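Local coordinates for protein beta 1-3 glucanase (Clostridium beijerinckii NCIMB 8052, PDB 5H4E) that probably hydrolyses beta-1,3-glucans, as expected of the beta-1,3-glucanase domain of a glycoside hydrolase of family GH64, at residues A[214-217]-A[221-224]. Sequence-based numbering, arbitrary orientation.
Sequences GTFT and ANAH
N222 lays its CB over the middle of the F216 ring, 3.6 Å from the ring centroid and only 8° off the ring normal, a CH-pi contact made almost squarely over the face. The torsion of F216 (chi1 -71°) sets CG beside its own backbone N and anti to the carbonyl carbon, which places one ring face against N222 CB. The amide plane of N222 is tilted 38° against the ring. The side chains of N222 and T215 lie side by side and point the same way.

A backbone bond lies beside this CH-pi contact. The amide N of N222 donates to T215 O at 3.0 Å, with an N-H...O angle of 148°, and the bond closes the turn across the three residues that separate the segments. Farther along, the methyl CB of A223 comes within 3.2 Å of T217 O, a close approach to a carbonyl oxygen. The example shows a main-chain bond and an aromatic face working side by side in a tight turn of a loop.

In the next shell Q280, from helix 279-284, ties the segments together, its NE2 bonding to both F216 O and A223 O. F197 and Y225 also meet the F216 ring, the latter edge-to-face. The loop connects strand 206-207 to helix 227-236, with F216 and N222 both resting on E196 of helix 195-198.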
loop_
_atom_site.group_PDB
_atom_site.type_symbol
_atom_site.label_atom_id
_atom_site.label_comp_id
_atom_site.label_asym_id
_atom_site.label_seq_id
_atom_site.Cartn_x
_atom_site.Cartn_y
_atom_site.Cartn_z
ATOM N N GLY A 214 4.918 12.749 -7.303
ATOM C CA GLY A 214 4.692 13.479 -6.067
ATOM C C GLY A 214 5.780 14.503 -5.772
ATOM O O GLY A 214 6.938 14.337 -6.169
ATOM N N THR A 215 5.404 15.545 -5.033
ATOM C CA THR A 215 6.264 16.699 -4.817
ATOM C C THR A 215 7.072 16.656 -3.523
ATOM O O THR A 215 7.710 17.650 -3.151
ATOM C CB THR A 215 5.434 17.976 -4.823
ATOM O OG1 THR A 215 4.383 17.864 -3.851
ATOM C CG2 THR A 215 4.822 18.192 -6.209
ATOM N N PHE A 216 7.060 15.517 -2.840
ATOM C CA PHE A 216 7.712 15.435 -1.539
ATOM C C PHE A 216 8.967 14.573 -1.579
ATOM O O PHE A 216 9.567 14.276 -0.539
ATOM C CB PHE A 216 6.737 14.904 -0.484
ATOM C CG PHE A 216 5.644 15.881 -0.100
ATOM C CD1 PHE A 216 4.648 16.228 -1.002
ATOM C CD2 PHE A 216 5.607 16.430 1.175
ATOM C CE1 PHE A 216 3.639 17.105 -0.652
ATOM C CE2 PHE A 216 4.600 17.322 1.542
ATOM C CZ PHE A 216 3.608 17.659 0.633
ATOM N N THR A 217 9.376 14.181 -2.781
ATOM C CA THR A 217 10.653 13.517 -2.949
ATOM C C THR A 217 11.772 14.523 -2.697
ATOM O O THR A 217 11.532 15.736 -2.619
ATOM C CB THR A 217 10.816 12.915 -4.358
ATOM O OG1 THR A 217 10.926 13.976 -5.308
ATOM C CG2 THR A 217 9.619 12.044 -4.717
ATOM N N ALA A 221 9.768 20.392 -4.562
ATOM C CA ALA A 221 9.514 21.589 -3.759
ATOM C C ALA A 221 9.318 21.322 -2.267
ATOM O O ALA A 221 9.753 22.111 -1.428
ATOM C CB ALA A 221 8.295 22.324 -4.310
ATOM N N ASN A 222 8.669 20.212 -1.932
ATOM C CA ASN A 222 8.330 19.922 -0.537
ATOM C C ASN A 222 9.244 18.894 0.121
ATOM O O ASN A 222 8.842 18.189 1.060
ATOM C CB ASN A 222 6.879 19.453 -0.446
ATOM C CG ASN A 222 5.915 20.417 -1.110
ATOM O OD1 ASN A 222 5.172 20.044 -2.020
ATOM N ND2 ASN A 222 5.918 21.668 -0.658
ATOM N N ALA A 223 10.479 18.827 -0.368
ATOM C CA ALA A 223 11.459 17.834 0.055
ATOM C C ALA A 223 11.760 17.895 1.540
ATOM O O ALA A 223 12.212 16.904 2.131
ATOM C CB ALA A 223 12.753 18.013 -0.733
ATOM N N HIS A 224 11.534 19.061 2.140
ATOM C CA HIS A 224 11.900 19.275 3.534
ATOM C C HIS A 224 10.690 19.545 4.427
ATOM O O HIS A 224 10.828 20.101 5.509
ATOM C CB HIS A 224 12.904 20.425 3.619
ATOM C CG HIS A 224 14.147 20.170 2.831
ATOM N ND1 HIS A 224 15.131 19.308 3.261
ATOM C CD2 HIS A 224 14.540 20.617 1.614
ATOM C CE1 HIS A 224 16.087 19.247 2.352
ATOM N NE2 HIS A 224 15.756 20.040 1.347
#